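Long-range contact in putative glycosidase ph117-related (Bacteroides thetaiotaomicron, PDB 5A7V), which probably cleaves or phosphorolyses mannosides as a GH130 family member, holding mannose in a central pocket: residues 225-237 and 247-261. Sequence-based numbering, arbitrary orientation.
With MAN (alpha-D-mannopyranose), chain E.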
ATOM      1  N   TYR A 225      -2.758 -17.222   9.808  1.00 11.63           N
ATOM      2  CA  TYR A 225      -2.757 -16.046   8.942  1.00 10.26           C
ATOM      3  C   TYR A 225      -1.352 -15.846   8.320  1.00 10.93           C
ATOM      4  O   TYR A 225      -0.349 -16.319   8.864  1.00 11.91           O
ATOM      5  CB  TYR A 225      -3.225 -14.830   9.736  1.00 10.86           C
ATOM      6  CG  TYR A 225      -4.602 -15.017  10.330  1.00 12.39           C
ATOM      7  CD1 TYR A 225      -5.717 -15.018   9.495  1.00 13.39           C
ATOM      8  CD2 TYR A 225      -4.781 -15.213  11.700  1.00 12.94           C
ATOM      9  CE1 TYR A 225      -6.985 -15.189   9.994  1.00 14.90           C
ATOM     10  CE2 TYR A 225      -6.082 -15.377  12.229  1.00 14.54           C
ATOM     11  CZ  TYR A 225      -7.158 -15.387  11.351  1.00 14.68           C
ATOM     12  OH  TYR A 225      -8.440 -15.513  11.871  1.00 18.72           O
ATOM     13  N   PHE A 226      -1.300 -15.085   7.231  1.00 10.17           N
ATOM     14  CA  PHE A 226      -0.083 -14.927   6.453  1.00  9.86           C
ATOM     15  C   PHE A 226       0.026 -13.480   5.952  1.00  9.96           C
ATOM     16  O   PHE A 226      -0.978 -12.894   5.550  1.00 10.19           O
ATOM     17  CB  PHE A 226      -0.092 -15.893   5.264  1.00 10.81           C
ATOM     18  CG  PHE A 226       1.217 -15.942   4.522  1.00 10.53           C
ATOM     19  CD1 PHE A 226       1.554 -14.983   3.565  1.00 11.77           C
ATOM     20  CD2 PHE A 226       2.139 -16.935   4.804  1.00 11.31           C
ATOM     21  CE1 PHE A 226       2.762 -15.030   2.904  1.00 12.23           C
ATOM     22  CE2 PHE A 226       3.357 -16.957   4.141  1.00 12.00           C
ATOM     23  CZ  PHE A 226       3.662 -16.004   3.186  1.00 11.90           C
ATOM     24  N   MET A 227       1.251 -12.935   5.973  1.00  9.20           N
ATOM     25  CA  MET A 227       1.489 -11.584   5.486  1.00  9.30           C
ATOM     26  C   MET A 227       2.829 -11.535   4.736  1.00  9.47           C
ATOM     27  O   MET A 227       3.853 -12.006   5.253  1.00 10.29           O
ATOM     28  CB  MET A 227       1.545 -10.620   6.696  1.00 10.85           C
ATOM     29  CG  MET A 227       1.796  -9.175   6.355  1.00 12.22           C
ATOM     30  SD  MET A 227       1.751  -8.072   7.799  1.00 12.45           S
ATOM     31  CE  MET A 227       3.121  -8.618   8.827  1.00 13.62           C
ATOM     32  N   TYR A 228       2.805 -10.940   3.545  1.00  8.75           N
ATOM     33  CA  TYR A 228       4.060 -10.487   2.861  1.00  8.45           C
ATOM     34  C   TYR A 228       4.353  -9.101   3.394  1.00  7.73           C
ATOM     35  O   TYR A 228       3.441  -8.295   3.555  1.00 10.08           O
ATOM     36  CB  TYR A 228       3.859 -10.445   1.327  1.00  8.08           C
ATOM     37  CG  TYR A 228       3.463 -11.776   0.708  1.00  8.11           C
ATOM     38  CD1 TYR A 228       4.407 -12.677   0.277  1.00  8.63           C
ATOM     39  CD2 TYR A 228       2.143 -12.129   0.556  1.00  9.22           C
ATOM     40  CE1 TYR A 228       4.066 -13.907  -0.243  1.00  9.44           C
ATOM     41  CE2 TYR A 228       1.782 -13.347   0.010  1.00  9.53           C
ATOM     42  CZ  TYR A 228       2.747 -14.238  -0.404  1.00  9.64           C
ATOM     43  OH  TYR A 228       2.355 -15.458  -0.904  1.00 10.10           O
ATOM     44  N   TRP A 229       5.633  -8.787   3.610  1.00  7.85           N
ATOM     45  CA  TRP A 229       5.954  -7.470   4.089  1.00  8.35           C
ATOM     46  C   TRP A 229       7.351  -7.055   3.653  1.00  8.85           C
ATOM     47  O   TRP A 229       8.182  -7.911   3.359  1.00  9.23           O
ATOM     48  CB  TRP A 229       5.771  -7.421   5.641  1.00  9.04           C
ATOM     49  CG  TRP A 229       6.738  -8.282   6.360  1.00  9.31           C
ATOM     50  CD1 TRP A 229       6.589  -9.617   6.651  1.00  9.71           C
ATOM     51  CD2 TRP A 229       7.997  -7.891   6.894  1.00  9.42           C
ATOM     52  NE1 TRP A 229       7.692 -10.092   7.302  1.00 10.80           N
ATOM     53  CE2 TRP A 229       8.601  -9.068   7.445  1.00 10.24           C
ATOM     54  CE3 TRP A 229       8.738  -6.695   6.872  1.00 10.44           C
ATOM     55  CZ2 TRP A 229       9.851  -9.051   8.049  1.00 11.64           C
ATOM     56  CZ3 TRP A 229       9.997  -6.698   7.456  1.00 11.55           C
ATOM     57  CH2 TRP A 229      10.552  -7.880   8.019  1.00 11.98           C
ATOM     58  N   GLY A 230       7.603  -5.757   3.671  1.00  8.54           N
ATOM     59  CA  GLY A 230       8.932  -5.212   3.459  1.00  9.12           C
ATOM     60  C   GLY A 230       9.021  -4.173   2.376  1.00  9.56           C
ATOM     61  O   GLY A 230       8.148  -4.063   1.534  1.00 10.34           O
ATOM     62  N   GLU A 231      10.113  -3.438   2.481  1.00 11.06           N
ATOM     63  CA  GLU A 231      10.465  -2.355   1.538  1.00 11.92           C
ATOM     64  C   GLU A 231      11.650  -2.720   0.605  1.00 11.25           C
ATOM     65  O   GLU A 231      11.551  -2.611  -0.637  1.00 13.83           O
ATOM     66  CB  GLU A 231      10.756  -1.082   2.342  1.00 12.37           C
ATOM     67  CG  GLU A 231      11.177   0.129   1.545  1.00 12.97           C
ATOM     68  CD  GLU A 231      11.667   1.291   2.373  1.00 14.69           C
ATOM     69  OE1 GLU A 231      12.064   1.148   3.548  1.00 18.82           O
ATOM     70  OE2 GLU A 231      11.662   2.419   1.824  1.00 15.30           O
ATOM     71  N   GLU A 232      12.781  -3.077   1.208  1.00 11.71           N
ATOM     72  CA  GLU A 232      14.003  -3.367   0.441  1.00 12.41           C
ATOM     73  C   GLU A 232      14.040  -4.773  -0.185  1.00 13.18           C
ATOM     74  O   GLU A 232      14.813  -5.041  -1.090  1.00 15.70           O
ATOM     75  CB  GLU A 232      15.239  -3.196   1.326  1.00 17.47           C
ATOM     76  CG  GLU A 232      15.440  -1.783   1.856  1.00 21.31           C
ATOM     77  CD  GLU A 232      16.554  -1.629   2.900  1.00 31.97           C
ATOM     78  OE1 GLU A 232      17.315  -2.565   3.140  1.00 45.07           O
ATOM     79  OE2 GLU A 232      16.663  -0.553   3.480  1.00 41.88           O
ATOM     80  N   HIS A 233      13.271  -5.688   0.391  1.00 11.14           N
ATOM     81  CA  HIS A 233      13.075  -7.075  -0.078  1.00 10.22           C
ATOM     82  C   HIS A 233      11.658  -7.469   0.327  1.00  9.81           C
ATOM     83  O   HIS A 233      11.073  -6.804   1.227  1.00 10.98           O
ATOM     84  CB  HIS A 233      14.042  -8.068   0.586  1.00 11.01           C
ATOM     85  CG  HIS A 233      15.461  -7.667   0.484  1.00 11.82           C
ATOM     86  ND1 HIS A 233      16.276  -8.019  -0.576  1.00 13.78           N
ATOM     87  CD2 HIS A 233      16.199  -6.890   1.310  1.00 13.50           C
ATOM     88  CE1 HIS A 233      17.462  -7.455  -0.393  1.00 15.36           C
ATOM     89  NE2 HIS A 233      17.432  -6.759   0.735  1.00 15.40           N
ATOM     90  N   VAL A 234      11.133  -8.496  -0.331  1.00  8.53           N
ATOM     91  CA  VAL A 234       9.873  -9.106   0.132  1.00  8.61           C
ATOM     92  C   VAL A 234      10.185 -10.233   1.117  1.00  8.42           C
ATOM     93  O   VAL A 234      10.881 -11.193   0.778  1.00  9.73           O
ATOM     94  CB  VAL A 234       9.003  -9.619  -1.040  1.00  9.32           C
ATOM     95  CG1 VAL A 234       7.759 -10.316  -0.538  1.00  9.93           C
ATOM     96  CG2 VAL A 234       8.685  -8.452  -1.976  1.00 10.73           C
ATOM     97  N   PHE A 235       9.668 -10.052   2.331  1.00  8.86           N
ATOM     98  CA  PHE A 235       9.776 -10.974   3.447  1.00  9.34           C
ATOM     99  C   PHE A 235       8.355 -11.531   3.735  1.00  8.65           C
ATOM    100  O   PHE A 235       7.381 -11.123   3.081  1.00  9.48           O
ATOM    101  CB  PHE A 235      10.276 -10.266   4.696  1.00  9.02           C
ATOM    102  CG  PHE A 235      11.624  -9.594   4.544  1.00 10.25           C
ATOM    103  CD1 PHE A 235      12.777 -10.346   4.430  1.00 11.40           C
ATOM    104  CD2 PHE A 235      11.736  -8.200   4.526  1.00 12.50           C
ATOM    105  CE1 PHE A 235      14.005  -9.724   4.328  1.00 13.02           C
ATOM    106  CE2 PHE A 235      12.972  -7.585   4.398  1.00 14.02           C
ATOM    107  CZ  PHE A 235      14.102  -8.362   4.310  1.00 13.01           C
ATOM    108  N   ALA A 236       8.239 -12.465   4.703  1.00  9.22           N
ATOM    109  CA  ALA A 236       6.908 -12.993   5.080  1.00  9.92           C
ATOM    110  C   ALA A 236       6.835 -13.242   6.566  1.00  9.56           C
ATOM    111  O   ALA A 236       7.842 -13.208   7.284  1.00  9.84           O
ATOM    112  CB  ALA A 236       6.563 -14.223   4.280  1.00 13.10           C
ATOM    113  N   ALA A 237       5.596 -13.415   7.030  1.00 10.06           N
ATOM    114  CA  ALA A 237       5.331 -13.689   8.446  1.00 10.38           C
ATOM    115  C   ALA A 237       3.996 -14.412   8.569  1.00  9.83           C
ATOM    116  O   ALA A 237       3.128 -14.331   7.697  1.00 10.34           O
ATOM    117  CB  ALA A 237       5.276 -12.375   9.226  1.00 10.82           C
ATOM    118  N   PRO A 247       8.153 -13.443  11.759  1.00 11.67           N
ATOM    119  CA  PRO A 247       8.796 -13.496  10.450  1.00 11.46           C
ATOM    120  C   PRO A 247       9.394 -14.847  10.121  1.00 12.31           C
ATOM    121  O   PRO A 247       9.837 -15.562  11.026  1.00 13.99           O
ATOM    122  CB  PRO A 247       9.892 -12.434  10.533  1.00 15.22           C
ATOM    123  CG  PRO A 247       9.535 -11.545  11.640  1.00 16.97           C
ATOM    124  CD  PRO A 247       8.767 -12.430  12.629  1.00 13.50           C
ATOM    125  N   TYR A 248       9.408 -15.170   8.820  1.00 11.48           N
ATOM    126  CA  TYR A 248      10.163 -16.327   8.341  1.00 11.49           C
ATOM    127  C   TYR A 248      11.660 -15.962   8.384  1.00 12.53           C
ATOM    128  O   TYR A 248      12.056 -14.896   7.886  1.00 12.50           O
ATOM    129  CB  TYR A 248       9.792 -16.736   6.918  1.00 13.59           C
ATOM    130  CG  TYR A 248       8.508 -17.492   6.751  1.00 14.96           C
ATOM    131  CD1 TYR A 248       7.308 -16.818   6.655  1.00 15.87           C
ATOM    132  CD2 TYR A 248       8.493 -18.870   6.652  1.00 18.14           C
ATOM    133  CE1 TYR A 248       6.083 -17.491   6.504  1.00 16.28           C
ATOM    134  CE2 TYR A 248       7.290 -19.558   6.489  1.00 19.60           C
ATOM    135  CZ  TYR A 248       6.080 -18.859   6.429  1.00 17.08           C
ATOM    136  OH  TYR A 248       4.880 -19.513   6.206  1.00 18.73           O
ATOM    137  N   VAL A 249      12.473 -16.871   8.903  1.00 12.41           N
ATOM    138  CA  VAL A 249      13.877 -16.636   9.085  1.00 13.25           C
ATOM    139  C   VAL A 249      14.699 -17.770   8.487  1.00 14.36           C
ATOM    140  O   VAL A 249      14.228 -18.884   8.252  1.00 15.66           O
ATOM    141  CB  VAL A 249      14.273 -16.410  10.581  1.00 14.02           C
ATOM    142  CG1 VAL A 249      13.591 -15.165  11.123  1.00 14.60           C
ATOM    143  CG2 VAL A 249      14.008 -17.634  11.449  1.00 16.41           C
ATOM    144  N   ASN A 250      15.944 -17.415   8.208  1.00 13.38           N
ATOM    145  CA  ASN A 250      16.968 -18.345   7.699  1.00 12.89           C
ATOM    146  C   ASN A 250      17.570 -19.190   8.827  1.00 16.83           C
ATOM    147  O   ASN A 250      17.277 -18.965  10.013  1.00 18.42           O
ATOM    148  CB  ASN A 250      18.071 -17.528   7.044  1.00 12.82           C
ATOM    149  CG  ASN A 250      17.645 -16.953   5.706  1.00 13.22           C
ATOM    150  OD1 ASN A 250      17.056 -17.653   4.876  1.00 14.33           O
ATOM    151  ND2 ASN A 250      17.951 -15.675   5.480  1.00 13.08           N
ATOM    152  N   THR A 251      18.420 -20.145   8.470  1.00 17.52           N
ATOM    153  CA  THR A 251      19.116 -21.013   9.422  1.00 21.37           C
ATOM    154  C   THR A 251      19.765 -20.211  10.553  1.00 22.33           C
ATOM    155  O   THR A 251      19.695 -20.611  11.706  1.00 27.34           O
ATOM    156  CB  THR A 251      20.166 -21.864   8.669  1.00 24.58           C
ATOM    157  OG1 THR A 251      19.543 -22.438   7.508  1.00 25.04           O
ATOM    158  CG2 THR A 251      20.763 -22.973   9.542  1.00 29.03           C
ATOM    159  N   ASP A 252      20.370 -19.062  10.217  1.00 19.38           N
ATOM    160  CA  ASP A 252      21.107 -18.233  11.198  1.00 20.75           C
ATOM    161  C   ASP A 252      20.230 -17.197  11.894  1.00 23.80           C
ATOM    162  O   ASP A 252      20.767 -16.350  12.595  1.00 25.53           O
ATOM    163  CB  ASP A 252      22.307 -17.486  10.568  1.00 23.61           C
ATOM    164  CG  ASP A 252      21.903 -16.404   9.564  1.00 21.26           C
ATOM    165  OD1 ASP A 252      20.696 -16.320   9.222  1.00 20.24           O
ATOM    166  OD2 ASP A 252      22.826 -15.666   9.102  1.00 22.59           O
ATOM    167  N   GLY A 253      18.913 -17.253  11.658  1.00 20.63           N
ATOM    168  CA  GLY A 253      17.943 -16.360  12.300  1.00 21.77           C
ATOM    169  C   GLY A 253      17.741 -15.052  11.588  1.00 20.57           C
ATOM    170  O   GLY A 253      16.891 -14.259  12.008  1.00 22.98           O
ATOM    171  N   SER A 254      18.477 -14.824  10.485  1.00 18.30           N
ATOM    172  CA  SER A 254      18.272 -13.606   9.693  1.00 16.90           C
ATOM    173  C   SER A 254      16.946 -13.686   8.937  1.00 14.38           C
ATOM    174  O   SER A 254      16.424 -14.774   8.690  1.00 14.65           O
ATOM    175  CB  SER A 254      19.411 -13.351   8.693  1.00 17.72           C
ATOM    176  OG  SER A 254      19.555 -14.414   7.760  1.00 17.35           O
ATOM    177  N   LEU A 255      16.420 -12.527   8.520  1.00 13.99           N
ATOM    178  CA  LEU A 255      15.127 -12.503   7.785  1.00 12.02           C
ATOM    179  C   LEU A 255      15.292 -13.208   6.427  1.00 11.02           C
ATOM    180  O   LEU A 255      16.239 -12.912   5.665  1.00 13.09           O
ATOM    181  CB  LEU A 255      14.646 -11.087   7.594  1.00 12.69           C
ATOM    182  CG  LEU A 255      14.339 -10.327   8.892  1.00 14.23           C
ATOM    183  CD1 LEU A 255      14.226  -8.831   8.585  1.00 16.98           C
ATOM    184  CD2 LEU A 255      13.060 -10.840   9.540  1.00 14.36           C
ATOM    185  N   ARG A 256      14.361 -14.094   6.087  1.00 10.78           N
ATOM    186  CA  ARG A 256      14.422 -14.862   4.835  1.00 10.60           C
ATOM    187  C   ARG A 256      13.797 -14.048   3.704  1.00 10.28           C
ATOM    188  O   ARG A 256      12.627 -13.684   3.725  1.00 11.53           O
ATOM    189  CB  ARG A 256      13.710 -16.217   4.967  1.00 12.38           C
ATOM    190  CG  ARG A 256      13.682 -17.051   3.678  1.00 14.47           C
ATOM    191  CD  ARG A 256      13.083 -18.412   3.958  1.00 23.67           C
ATOM    192  NE  ARG A 256      12.761 -19.156   2.776  1.00 30.98           N
ATOM    193  CZ  ARG A 256      12.832 -20.484   2.693  1.00 35.55           C
ATOM    194  NH1 ARG A 256      13.206 -21.233   3.745  1.00 46.28           N
ATOM    195  NH2 ARG A 256      12.521 -21.090   1.530  1.00 33.41           N
ATOM    196  N   LYS A 257      14.612 -13.760   2.691  1.00 10.13           N
ATOM    197  CA  LYS A 257      14.167 -12.975   1.519  1.00 10.22           C
ATOM    198  C   LYS A 257      13.413 -13.875   0.570  1.00 10.59           C
ATOM    199  O   LYS A 257      14.000 -14.850   0.029  1.00 13.75           O
ATOM    200  CB  LYS A 257      15.365 -12.327   0.811  1.00 12.28           C
ATOM    201  CG  LYS A 257      16.123 -11.340   1.654  1.00 12.36           C
ATOM    202  CD  LYS A 257      17.518 -11.060   1.054  1.00 15.40           C
ATOM    203  CE  LYS A 257      18.311 -10.145   1.928  1.00 18.04           C
ATOM    204  NZ  LYS A 257      19.703  -9.952   1.392  1.00 25.39           N
ATOM    205  N   LEU A 258      12.132 -13.599   0.309  1.00  9.13           N
ATOM    206  CA  LEU A 258      11.368 -14.353  -0.669  1.00  9.42           C
ATOM    207  C   LEU A 258      11.741 -13.997  -2.109  1.00  9.79           C
ATOM    208  O   LEU A 258      11.809 -14.890  -2.953  1.00 10.24           O
ATOM    209  CB  LEU A 258       9.842 -14.131  -0.466  1.00 10.53           C
ATOM    210  CG  LEU A 258       9.136 -14.913   0.628  1.00 13.46           C
ATOM    211  CD1 LEU A 258       9.838 -15.055   1.926  1.00 16.02           C
ATOM    212  CD2 LEU A 258       7.688 -14.499   0.746  1.00 12.43           C
ATOM    213  N   PHE A 259      11.917 -12.694  -2.350  1.00  9.02           N
ATOM    214  CA  PHE A 259      12.596 -12.187  -3.570  1.00  8.65           C
ATOM    215  C   PHE A 259      13.056 -10.779  -3.287  1.00  9.59           C
ATOM    216  O   PHE A 259      12.717 -10.180  -2.260  1.00  9.53           O
ATOM    217  CB  PHE A 259      11.728 -12.307  -4.840  1.00  9.18           C
ATOM    218  CG  PHE A 259      10.559 -11.353  -4.964  1.00  8.98           C
ATOM    219  CD1 PHE A 259       9.286 -11.682  -4.512  1.00  9.95           C
ATOM    220  CD2 PHE A 259      10.718 -10.132  -5.658  1.00 10.07           C
ATOM    221  CE1 PHE A 259       8.202 -10.840  -4.705  1.00 11.43           C
ATOM    222  CE2 PHE A 259       9.662  -9.291  -5.859  1.00 10.79           C
ATOM    223  CZ  PHE A 259       8.382  -9.620  -5.355  1.00 10.24           C
ATOM    224  N   SER A 260      13.878 -10.274  -4.218  1.00  9.97           N
ATOM    225  CA  SER A 260      14.598  -9.046  -4.010  1.00  9.42           C
ATOM    226  C   SER A 260      14.612  -8.197  -5.291  1.00  9.29           C
ATOM    227  O   SER A 260      14.268  -8.686  -6.378  1.00  9.10           O
ATOM    228  CB  SER A 260      16.054  -9.407  -3.664  1.00 11.61           C
ATOM    229  OG  SER A 260      16.106 -10.083  -2.400  1.00 13.23           O
ATOM    230  N   PRO A 261      15.024  -6.939  -5.153  1.00  9.00           N
ATOM    231  CA  PRO A 261      15.295  -6.145  -6.367  1.00  9.46           C
ATOM    232  C   PRO A 261      16.294  -6.840  -7.281  1.00  9.37           C
ATOM    233  O   PRO A 261      17.107  -7.649  -6.836  1.00 10.96           O
ATOM    234  CB  PRO A 261      15.844  -4.825  -5.831  1.00 10.64           C
ATOM    235  CG  PRO A 261      15.344  -4.751  -4.415  1.00 10.84           C
ATOM    236  CD  PRO A 261      15.321  -6.173  -3.928  1.00 10.14           C
TER
HETATM  237  C1  MAN E1386       8.799   4.610   0.828  1.00 14.34           C
HETATM  238  C2  MAN E1386       7.301   4.238   0.884  1.00 14.18           C
HETATM  239  C3  MAN E1386       6.306   5.411   0.978  1.00 13.00           C
HETATM  240  C4  MAN E1386       6.701   6.558   0.030  1.00 12.88           C
HETATM  241  C5  MAN E1386       7.995   6.268  -0.753  1.00 15.05           C
HETATM  242  C6  MAN E1386       8.474   7.487  -1.575  1.00 15.04           C
HETATM  243  O1  MAN E1386       9.646   3.526   0.159  1.00 14.66           O
HETATM  244  O2  MAN E1386       7.160   3.397   2.037  1.00 16.79           O
HETATM  245  O3  MAN E1386       6.231   5.960   2.280  1.00 12.61           O
HETATM  246  O4  MAN E1386       5.587   6.771  -0.812  1.00 12.37           O
HETATM  247  O5  MAN E1386       9.013   5.909   0.234  1.00 13.86           O
HETATM  248  O6  MAN E1386       8.794   8.565  -0.686  1.00 13.68           O
HETATM  249  O   HOH W   1      10.749 -13.489   5.724  1.00 11.79           O
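Val-234 pushes its CG2 methyl over one face of the Phe-259 ring, 3.9 Å from the centroid; CG1 stands anti to the backbone N (chi1 176°), which sets CG2, a compact methyl, against the flat ring. Beside Phe-259 in the chain, Leu-258 puts CD2 into a hollow walled by the rim of Tyr-228 and the small Ala-236, whose CB lies 3.7 Å from that CD2. The Ala-236 methyl also meets Tyr-248 CD1 at 3.6 Å. Leu-255 fills the corner between two aromatics, CD1 over a face of Phe-235 but at the edge of Trp-229. The extended Lys-257 lays its CE over the face of His-233, and His-233 ND1 hydrogen-bonds Ser-260 OG at 2.8 Å, which fixes the ring's turn. The backbones join through Val-234 N to Phe-259 O and Leu-258 N to Val-234 O, whereas Trp-229 NE1 and Tyr-248 N grip Ala-236 O from opposite faces of its carbonyl plane. A water accepts from Ala-236 N, within hydrogen-bonding distance of Tyr-248 O and Arg-256 O. The loop after strand 246-247 packs on the hairpin of strands 225-229 and 235-239, whose turn carries Glu-231 to the mannose, consistent with one blade of the five-bladed beta-propeller of GH130 enzymes.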